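Local coordinates for protein histone acetyltransferase, ELP3 family (Methanocaldococcus infernus, PDB 6IA8) that converts the wobble uridine of tRNAs to 5-carboxymethyluridine, using acetyl-CoA, S-adenosyl-L-methionine and a [4Fe-4S] cluster, at residues P260-I264 against E265-K269; P309-E312 against E313-I316; I319-A322 against K323-M326; L353-L356 against V357-M361. One frame throughout, in Å; residues are numbered along the deposited sequence.

Interaction 1. Residues P260-I264 against E265-K269; sequences PGSSI and EMDKK
Ser263 turns its hydroxyl back over the first turn of helix 264-276, where OG receives the backbone N of Met266 at 3.0 Å. The torsion makes this possible: OG stands between the backbone N and the carbonyl carbon (chi1 70°), the rotation that tucks a serine oxygen under the start of a helix. The same residue also accepts through its main chain, Asp267 N reaching Ser263 O at 2.8 Å, so one serine occupies two of the amides that open the helix. Its neighbour Ser262 is rotated differently: with OG opposite the backbone N (chi1 -159°), the hydroxyl gives its proton to Asp267 OD1 at 2.8 Å, approaching from well above the carboxylate plane, 61° out of it. The other oxygen, OD2, is gripped outside the two segments by Tyr310 OH and Gly258 N, and together these bonds hold the buried carboxylate in a fixed rotation. Met266 runs alongside the serines: its CB lies 3.3 Å from Ser263 OG, SD skirts Ser262, and a bend at the thioether brings CE to 3.7 Å from Gly261 O. Beyond the cap, Ile264 and Lys268 run abreast, with Ile264 CG2 against Lys268 CE at 3.8 Å; the lysine chain is extended, and its aliphatic part does the touching. A serine N-cap whose OG binds the amide three residues on, while its carbonyl binds the amide four on, is an ST motif, here opening the helix that follows strand 250-255 in the radical SAM barrel.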
loop_
_atom_site.group_PDB
_atom_site.type_symbol
_atom_site.label_atom_id
_atom_site.label_comp_id
_atom_site.label_asym_id
_atom_site.label_seq_id
_atom_site.Cartn_x
_atom_site.Cartn_y
_atom_site.Cartn_z
ATOM N N PRO A 260 24.063 -4.214 4.782
ATOM C CA PRO A 260 25.403 -4.819 4.745
ATOM C C PRO A 260 25.544 -5.735 3.543
ATOM O O PRO A 260 24.644 -6.513 3.222
ATOM C CB PRO A 260 25.481 -5.602 6.062
ATOM C CG PRO A 260 24.558 -4.869 6.992
ATOM C CD PRO A 260 23.437 -4.312 6.116
ATOM N N GLY A 261 26.678 -5.626 2.866
ATOM C CA GLY A 261 26.937 -6.448 1.709
ATOM C C GLY A 261 26.478 -5.863 0.396
ATOM O O GLY A 261 26.861 -6.377 -0.669
ATOM N N SER A 262 25.707 -4.786 0.430
ATOM C CA SER A 262 25.179 -4.206 -0.786
ATOM C C SER A 262 26.079 -3.065 -1.261
ATOM O O SER A 262 27.146 -2.794 -0.710
ATOM C CB SER A 262 23.746 -3.725 -0.561
ATOM O OG SER A 262 23.043 -3.608 -1.798
ATOM N N SER A 263 25.639 -2.387 -2.310
ATOM C CA SER A 263 26.373 -1.270 -2.885
ATOM C C SER A 263 25.378 -0.395 -3.628
ATOM O O SER A 263 24.218 -0.770 -3.820
ATOM C CB SER A 263 27.470 -1.747 -3.830
ATOM O OG SER A 263 26.890 -2.292 -5.014
ATOM N N ILE A 264 25.836 0.792 -4.027
ATOM C CA ILE A 264 24.976 1.685 -4.796
ATOM C C ILE A 264 24.502 0.985 -6.061
ATOM O O ILE A 264 23.305 0.957 -6.360
ATOM C CB ILE A 264 25.700 3.007 -5.105
ATOM C CG1 ILE A 264 25.847 3.831 -3.813
ATOM C CG2 ILE A 264 24.952 3.792 -6.165
ATOM C CD1 ILE A 264 26.690 5.094 -3.978
ATOM N N GLU A 265 25.431 0.386 -6.811
ATOM C CA GLU A 265 25.051 -0.276 -8.053
ATOM C C GLU A 265 24.170 -1.488 -7.789
ATOM O O GLU A 265 23.231 -1.746 -8.543
ATOM C CB GLU A 265 26.294 -0.689 -8.835
ATOM C CG GLU A 265 25.976 -1.255 -10.213
ATOM C CD GLU A 265 25.205 -0.279 -11.087
ATOM O OE1 GLU A 265 25.475 0.937 -11.012
ATOM O OE2 GLU A 265 24.320 -0.726 -11.845
ATOM N N MET A 266 24.467 -2.260 -6.745
ATOM C CA MET A 266 23.608 -3.383 -6.390
ATOM C C MET A 266 22.194 -2.916 -6.040
ATOM O O MET A 266 21.206 -3.556 -6.425
ATOM C CB MET A 266 24.225 -4.152 -5.218
ATOM C CG MET A 266 23.588 -5.509 -4.965
ATOM S SD MET A 266 24.476 -6.558 -3.774
ATOM C CE MET A 266 26.142 -6.299 -4.307
ATOM N N ASP A 267 22.081 -1.840 -5.251
ATOM C CA ASP A 267 20.760 -1.308 -4.924
ATOM C C ASP A 267 20.015 -0.843 -6.172
ATOM O O ASP A 267 18.815 -1.097 -6.311
ATOM C CB ASP A 267 20.886 -0.160 -3.924
ATOM C CG ASP A 267 21.158 -0.643 -2.504
ATOM O OD1 ASP A 267 20.871 -1.826 -2.142
ATOM O OD2 ASP A 267 21.607 0.194 -1.713
ATOM N N LYS A 268 20.687 -0.104 -7.057
ATOM C CA LYS A 268 20.052 0.331 -8.298
ATOM C C LYS A 268 19.533 -0.858 -9.102
ATOM O O LYS A 268 18.419 -0.816 -9.642
ATOM C CB LYS A 268 21.043 1.146 -9.125
ATOM C CG LYS A 268 21.321 2.536 -8.553
ATOM C CD LYS A 268 22.284 3.308 -9.439
ATOM C CE LYS A 268 22.500 4.728 -8.912
ATOM N NZ LYS A 268 23.516 5.479 -9.716
ATOM N N LYS A 269 20.331 -1.922 -9.209
ATOM C CA LYS A 269 19.889 -3.096 -9.954
ATOM C C LYS A 269 18.691 -3.745 -9.292
ATOM O O LYS A 269 17.784 -4.228 -9.987
ATOM C CB LYS A 269 21.037 -4.097 -10.096
ATOM C CG LYS A 269 22.116 -3.624 -11.082
ATOM C CD LYS A 269 23.172 -4.690 -11.325
ATOM C CE LYS A 269 24.063 -4.333 -12.509
ATOM N NZ LYS A 269 23.323 -4.362 -13.803
#

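Interaction 2. Residues P309-E312 against E313-I316; sequences PYRE and EEAI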
loop_
_atom_site.group_PDB
_atom_site.type_symbol
_atom_site.label_atom_id
_atom_site.label_comp_id
_atom_site.label_asym_id
_atom_site.label_seq_id
_atom_site.Cartn_x
_atom_site.Cartn_y
_atom_site.Cartn_z
ATOM N N PRO A 309 26.795 2.297 7.123
ATOM C CA PRO A 309 25.527 2.607 6.444
ATOM C C PRO A 309 25.702 3.801 5.522
ATOM O O PRO A 309 26.655 4.575 5.634
ATOM C CB PRO A 309 24.558 2.930 7.592
ATOM C CG PRO A 309 25.475 3.470 8.682
ATOM C CD PRO A 309 26.763 2.663 8.556
ATOM N N TYR A 310 24.750 3.945 4.609
ATOM C CA TYR A 310 24.737 5.080 3.706
ATOM C C TYR A 310 24.675 6.374 4.502
ATOM O O TYR A 310 23.986 6.458 5.525
ATOM C CB TYR A 310 23.510 5.009 2.790
ATOM C CG TYR A 310 23.599 4.075 1.595
ATOM C CD1 TYR A 310 22.488 3.838 0.803
ATOM C CD2 TYR A 310 24.788 3.444 1.259
ATOM C CE1 TYR A 310 22.554 2.991 -0.286
ATOM C CE2 TYR A 310 24.870 2.616 0.165
ATOM C CZ TYR A 310 23.737 2.395 -0.609
ATOM O OH TYR A 310 23.802 1.569 -1.705
ATOM N N ARG A 311 25.378 7.392 4.012
ATOM C CA ARG A 311 25.127 8.775 4.392
ATOM C C ARG A 311 24.092 9.368 3.435
ATOM O O ARG A 311 23.568 8.681 2.556
ATOM C CB ARG A 311 26.435 9.563 4.391
ATOM C CG ARG A 311 27.388 9.118 5.510
ATOM C CD ARG A 311 28.770 9.737 5.366
ATOM N NE ARG A 311 28.735 11.197 5.365
ATOM C CZ ARG A 311 29.813 11.969 5.287
ATOM N NH1 ARG A 311 31.023 11.419 5.215
ATOM N NH2 ARG A 311 29.686 13.289 5.289
ATOM N N GLU A 312 23.797 10.660 3.593
ATOM C CA GLU A 312 22.732 11.273 2.806
ATOM C C GLU A 312 23.017 11.199 1.311
ATOM O O GLU A 312 22.118 10.884 0.523
ATOM C CB GLU A 312 22.526 12.722 3.240
ATOM C CG GLU A 312 21.893 12.878 4.601
ATOM C CD GLU A 312 20.546 13.554 4.524
ATOM O OE1 GLU A 312 19.518 12.847 4.505
ATOM O OE2 GLU A 312 20.512 14.799 4.464
ATOM N N GLU A 313 24.258 11.483 0.900
ATOM C CA GLU A 313 24.601 11.471 -0.519
ATOM C C GLU A 313 24.225 10.140 -1.167
ATOM O O GLU A 313 23.600 10.105 -2.227
ATOM C CB GLU A 313 26.098 11.761 -0.691
ATOM C CG GLU A 313 26.655 11.486 -2.075
ATOM C CD GLU A 313 28.149 11.154 -2.050
ATOM O OE1 GLU A 313 28.922 11.863 -1.364
ATOM O OE2 GLU A 313 28.545 10.168 -2.706
ATOM N N GLU A 314 24.623 9.029 -0.561
ATOM C CA GLU A 314 24.382 7.737 -1.197
ATOM C C GLU A 314 22.894 7.396 -1.213
ATOM O O GLU A 314 22.386 6.850 -2.202
ATOM C CB GLU A 314 25.163 6.633 -0.478
ATOM C CG GLU A 314 26.672 6.785 -0.510
ATOM C CD GLU A 314 27.183 7.655 0.613
ATOM O OE1 GLU A 314 27.613 8.793 0.343
ATOM O OE2 GLU A 314 27.139 7.201 1.772
ATOM N N ALA A 315 22.188 7.678 -0.114
ATOM C CA ALA A 315 20.763 7.384 -0.070
ATOM C C ALA A 315 20.037 8.173 -1.146
ATOM O O ALA A 315 19.158 7.637 -1.829
ATOM C CB ALA A 315 20.204 7.696 1.314
ATOM N N ILE A 316 20.402 9.448 -1.310
ATOM C CA ILE A 316 19.767 10.301 -2.311
ATOM C C ILE A 316 20.010 9.759 -3.712
ATOM O O ILE A 316 19.093 9.728 -4.539
ATOM C CB ILE A 316 20.273 11.748 -2.166
ATOM C CG1 ILE A 316 19.788 12.343 -0.836
ATOM C CG2 ILE A 316 19.813 12.617 -3.347
ATOM C CD1 ILE A 316 20.436 13.683 -0.500
#
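The ring of Tyr310 is overlapped on one face by CB of Glu314, a CH-pi contact with CB 3.8 Å from the ring centroid and 22° off the normal. The methylene sits off-centre, closest to the root of the ring at 3.6 Å from Tyr310 CG. The glutamate does not continue over the ring. Its chain bends at chi2 (86°), which carries the carboxylate back along the chain until its plane is perpendicular to the ring. There OE2 accepts the backbone N of Arg311 at 2.9 Å, the donor lying above the carboxylate plane. Arg311 holds the N-cap position of helix 312-325, so a side chain three residues into the helix binds the amide of the N-cap: this is the returning half of a capping box. Arg311 itself leads its guanidinium elsewhere, with NE 5.6 Å from Glu314 OE2, too far for the two charged groups to touch. The negative carboxylate near the helix start would probably interact favourably with the helix dipole. On another side of the same turn, Ile316 presses CG1 to 3.1 Å from Glu312 O, the carbonyl that also takes Ile316 N at 2.9 Å. Glu312 is poorly ordered, and its pairing with Lys350 is correspondingly doubtful. Tyr310 and Glu314 both touch Ile264 of helix 264-276; Ile316 packs on Leu353, Leu356 and Tyr360 of helix 353-364. The opening turn of helix 312-325 is thus wedged between these two helices, with Ala315 resting on Pro289 in the loop that follows strand 284-287.

Interaction 3. Residues I319-A322 against K323-M326; sequences ISYA and KSIM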
loop_
_atom_site.group_PDB
_atom_site.type_symbol
_atom_site.label_atom_id
_atom_site.label_comp_id
_atom_site.label_asym_id
_atom_site.label_seq_id
_atom_site.Cartn_x
_atom_site.Cartn_y
_atom_site.Cartn_z
ATOM N N ILE A 319 17.818 6.490 -4.125
ATOM C CA ILE A 319 16.373 6.689 -4.131
ATOM C C ILE A 319 15.967 7.513 -5.342
ATOM O O ILE A 319 14.905 7.291 -5.939
ATOM C CB ILE A 319 15.910 7.332 -2.810
ATOM C CG1 ILE A 319 16.143 6.352 -1.637
ATOM C CG2 ILE A 319 14.436 7.693 -2.895
ATOM C CD1 ILE A 319 15.909 6.972 -0.272
ATOM N N SER A 320 16.809 8.469 -5.732
ATOM C CA SER A 320 16.519 9.259 -6.930
ATOM C C SER A 320 16.492 8.382 -8.180
ATOM O O SER A 320 15.579 8.483 -9.019
ATOM C CB SER A 320 17.560 10.366 -7.075
ATOM O OG SER A 320 17.384 11.365 -6.075
ATOM N N TYR A 321 17.456 7.472 -8.296
ATOM C CA TYR A 321 17.406 6.495 -9.374
ATOM C C TYR A 321 16.111 5.696 -9.319
ATOM O O TYR A 321 15.409 5.550 -10.326
ATOM C CB TYR A 321 18.618 5.554 -9.308
ATOM C CG TYR A 321 18.532 4.455 -10.340
ATOM C CD1 TYR A 321 18.858 4.699 -11.675
ATOM C CD2 TYR A 321 18.045 3.202 -10.001
ATOM C CE1 TYR A 321 18.745 3.706 -12.635
ATOM C CE2 TYR A 321 17.918 2.212 -10.950
ATOM C CZ TYR A 321 18.264 2.462 -12.259
ATOM O OH TYR A 321 18.115 1.455 -13.181
ATOM N N ALA A 322 15.804 5.119 -8.160
ATOM C CA ALA A 322 14.615 4.288 -8.047
ATOM C C ALA A 322 13.371 5.038 -8.502
ATOM O O ALA A 322 12.568 4.500 -9.270
ATOM C CB ALA A 322 14.437 3.797 -6.613
ATOM N N LYS A 323 13.191 6.285 -8.040
ATOM C CA LYS A 323 12.017 7.036 -8.473
ATOM C C LYS A 323 12.040 7.334 -9.967
ATOM O O LYS A 323 10.980 7.425 -10.597
ATOM C CB LYS A 323 11.915 8.331 -7.682
ATOM C CG LYS A 323 11.499 8.098 -6.206
ATOM C CD LYS A 323 11.192 9.435 -5.519
ATOM C CE LYS A 323 9.781 9.410 -4.926
ATOM N NZ LYS A 323 9.434 10.662 -4.203
ATOM N N SER A 324 13.219 7.564 -10.541
ATOM C CA SER A 324 13.282 7.909 -11.956
ATOM C C SER A 324 12.866 6.739 -12.844
ATOM O O SER A 324 12.498 6.955 -14.003
ATOM C CB SER A 324 14.703 8.348 -12.340
ATOM O OG SER A 324 15.548 7.220 -12.420
ATOM N N ILE A 325 12.967 5.500 -12.358
ATOM C CA ILE A 325 12.564 4.339 -13.154
ATOM C C ILE A 325 11.268 3.716 -12.670
ATOM O O ILE A 325 10.844 2.717 -13.244
ATOM C CB ILE A 325 13.663 3.257 -13.208
ATOM C CG1 ILE A 325 13.873 2.652 -11.798
ATOM C CG2 ILE A 325 14.929 3.851 -13.810
ATOM C CD1 ILE A 325 14.533 1.266 -11.816
ATOM N N MET A 326 10.633 4.249 -11.632
ATOM C CA MET A 326 9.398 3.637 -11.126
ATOM C C MET A 326 8.302 3.687 -12.188
ATOM O O MET A 326 8.048 4.752 -12.742
ATOM C CB MET A 326 8.902 4.361 -9.878
ATOM C CG MET A 326 9.144 3.644 -8.611
ATOM S SD MET A 326 8.739 4.700 -7.220
ATOM C CE MET A 326 10.040 4.126 -6.083
#
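This is a local, within-helix contact along the later turns of helix 312-325, in the partial TIM-barrel fold of the radical SAM core, where the helix lies near strand 284-287 and between helices 264-276 and 353-364. Its main side-chain pair is Tyr321 and Ile325, four residues apart. Ile325 CG2 comes over one face of the ring, 4.3 Å from the centroid, in a CH-pi contact, while CD1 of the other branch meets Tyr321 CE2 at 3.6 Å. The torsion of Ile325 explains this double touch: CG1 is placed between the backbone N and the carbonyl carbon (chi1 66°), and both branches turn to the tyrosine. Beyond this pair, Tyr321 lies against Lys268 and Lys272, and Ala322 packs on Phe271, all of helix 264-276. Ile325 N divides its hydrogen between Tyr321 O at 3.2 Å and Ala322 O at 3.3 Å, both bent, the second reached from well above the carbonyl plane. Tyr321 O in turn serves a second donor: the hydroxyl of Ser324 folds back and gives its proton, Ser324 OG lying 2.7 Å from Tyr321 O.

Interaction 4. Residues L353-L356 against V357-M361; sequences LGEL and VYKYM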
loop_
_atom_site.group_PDB
_atom_site.type_symbol
_atom_site.label_atom_id
_atom_site.label_comp_id
_atom_site.label_asym_id
_atom_site.label_seq_id
_atom_site.Cartn_x
_atom_site.Cartn_y
_atom_site.Cartn_z
ATOM N N LEU A 353 14.669 13.802 3.954
ATOM C CA LEU A 353 15.292 13.032 2.885
ATOM C C LEU A 353 14.465 13.109 1.611
ATOM O O LEU A 353 15.017 13.230 0.514
ATOM C CB LEU A 353 15.477 11.577 3.320
ATOM C CG LEU A 353 16.110 10.650 2.276
ATOM C CD1 LEU A 353 17.457 11.190 1.810
ATOM C CD2 LEU A 353 16.273 9.231 2.825
ATOM N N GLY A 354 13.139 13.056 1.735
ATOM C CA GLY A 354 12.291 13.173 0.557
ATOM C C GLY A 354 12.506 14.469 -0.201
ATOM O O GLY A 354 12.551 14.485 -1.436
ATOM N N GLU A 355 12.617 15.580 0.525
ATOM C CA GLU A 355 12.844 16.871 -0.112
ATOM C C GLU A 355 14.212 16.900 -0.779
ATOM O O GLU A 355 14.374 17.483 -1.858
ATOM C CB GLU A 355 12.731 18.002 0.925
ATOM C CG GLU A 355 12.788 19.395 0.320
ATOM C CD GLU A 355 12.973 20.482 1.370
ATOM O OE1 GLU A 355 13.237 20.143 2.544
ATOM O OE2 GLU A 355 12.856 21.677 1.022
ATOM N N LEU A 356 15.212 16.280 -0.145
ATOM C CA LEU A 356 16.548 16.258 -0.727
ATOM C C LEU A 356 16.546 15.467 -2.026
ATOM O O LEU A 356 17.218 15.843 -2.995
ATOM C CB LEU A 356 17.537 15.665 0.280
ATOM C CG LEU A 356 17.589 16.374 1.639
ATOM C CD1 LEU A 356 18.510 15.626 2.588
ATOM C CD2 LEU A 356 18.051 17.799 1.463
ATOM N N VAL A 357 15.785 14.368 -2.057
ATOM C CA VAL A 357 15.669 13.562 -3.265
ATOM C C VAL A 357 15.015 14.372 -4.366
ATOM O O VAL A 357 15.474 14.365 -5.508
ATOM C CB VAL A 357 14.870 12.279 -2.982
ATOM C CG1 VAL A 357 14.455 11.618 -4.280
ATOM C CG2 VAL A 357 15.684 11.336 -2.108
ATOM N N TYR A 358 13.923 15.072 -4.036
ATOM C CA TYR A 358 13.236 15.915 -5.013
ATOM C C TYR A 358 14.196 16.932 -5.634
ATOM O O TYR A 358 14.263 17.085 -6.862
ATOM C CB TYR A 358 12.049 16.612 -4.331
ATOM C CG TYR A 358 11.235 17.513 -5.241
ATOM C CD1 TYR A 358 10.192 17.001 -6.008
ATOM C CD2 TYR A 358 11.489 18.878 -5.311
ATOM C CE1 TYR A 358 9.440 17.823 -6.837
ATOM C CE2 TYR A 358 10.743 19.703 -6.135
ATOM C CZ TYR A 358 9.724 19.174 -6.892
ATOM O OH TYR A 358 8.987 20.000 -7.706
ATOM N N LYS A 359 14.947 17.651 -4.799
ATOM C CA LYS A 359 15.843 18.678 -5.324
ATOM C C LYS A 359 16.982 18.066 -6.136
ATOM O O LYS A 359 17.446 18.652 -7.130
ATOM C CB LYS A 359 16.385 19.512 -4.171
ATOM C CG LYS A 359 15.320 20.372 -3.491
ATOM C CD LYS A 359 15.940 21.285 -2.431
ATOM C CE LYS A 359 14.877 22.178 -1.799
ATOM N NZ LYS A 359 15.440 23.058 -0.738
ATOM N N TYR A 360 17.452 16.890 -5.721
ATOM C CA TYR A 360 18.472 16.199 -6.502
ATOM C C TYR A 360 17.942 15.841 -7.888
ATOM O O TYR A 360 18.610 16.061 -8.904
ATOM C CB TYR A 360 18.934 14.951 -5.760
ATOM C CG TYR A 360 20.068 14.208 -6.433
ATOM C CD1 TYR A 360 21.381 14.568 -6.210
ATOM C CD2 TYR A 360 19.822 13.125 -7.276
ATOM C CE1 TYR A 360 22.417 13.875 -6.794
ATOM C CE2 TYR A 360 20.855 12.435 -7.866
ATOM C CZ TYR A 360 22.151 12.820 -7.628
ATOM O OH TYR A 360 23.186 12.145 -8.231
ATOM N N MET A 361 16.724 15.320 -7.948
ATOM C CA MET A 361 16.129 14.962 -9.228
ATOM C C MET A 361 15.909 16.189 -10.102
ATOM O O MET A 361 16.108 16.124 -11.324
ATOM C CB MET A 361 14.818 14.215 -8.982
ATOM C CG MET A 361 15.027 12.836 -8.326
ATOM S SD MET A 361 13.499 11.895 -7.979
ATOM C CE MET A 361 13.041 11.402 -9.645
#
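The carboxylate of Glu355 is approached by Lys359 at its OE2 corner, from above the plane: Lys359 NZ stands 3.4 Å from Glu355 OE2, and CE, on the same side of the plane, 3.5 Å from it. The resulting salt bridge is long and its hydrogen bond weak. The other oxygen, OE1, takes a weak bond from Asn352, just before the helix. Of the two tyrosine rings, Tyr358 forms a cation-pi pair with Lys382, and Tyr360 leads its ring toward helix 312-325, where Ser320 touches it; toward the preceding turn, the two tyrosines offer mainly their CB atoms, Tyr360 CB lying 3.4 Å from Leu356 O. Glu355 and Lys359 are four residues apart, the classic i to i+4 ion pair of one helical turn, on helix 353-364 of the radical SAM C-terminal domain. The two chains leave the helix in one direction, flank to flank. The glutamate sets out with CG opposite its backbone N (chi1 -173°) and the lysine with CG beside its own (chi1 -68°), and each then stays extended, so the pair converges only near the charged ends. Lower down, Lys359 CG grazes Glu355 O at 3.5 Å, the same carbonyl that accepts Lys359 N at 3.0 Å. The inward side of the turn is apolar. Leu353 CD1 reaches Val357 CG2 at a loose 4.3 Å, whereas that methyl sits closer, 3.3 Å, to Leu353 O, which accepts the amide of Val357. Leu353 continues onto Tyr288, Pro289 and Ile335, and Val357 onto Ser320 of helix 312-325.

The contacts follow one another along the chain on three helices of the radical SAM core and its C-terminal region: interaction 1 starts helix 264-276, interactions 2 and 3 occupy the early and late turns of helix 312-325, and interaction 4 lies on helix 353-364. Helix 312-325 is the middle element. Centres of interactions 1 and 2 are 12 Å apart, and 3 and 4 lie 11 Å apart, each pair touching; 1 and 3, and 2 and 4, also touch. Interactions 1 and 4, with centres 20 Å apart, do not meet. Local caps and turn contacts shape single helices, whose facing side chains pack helix 312-325 against both neighbours, away from the probable cluster and acetyl-CoA sites.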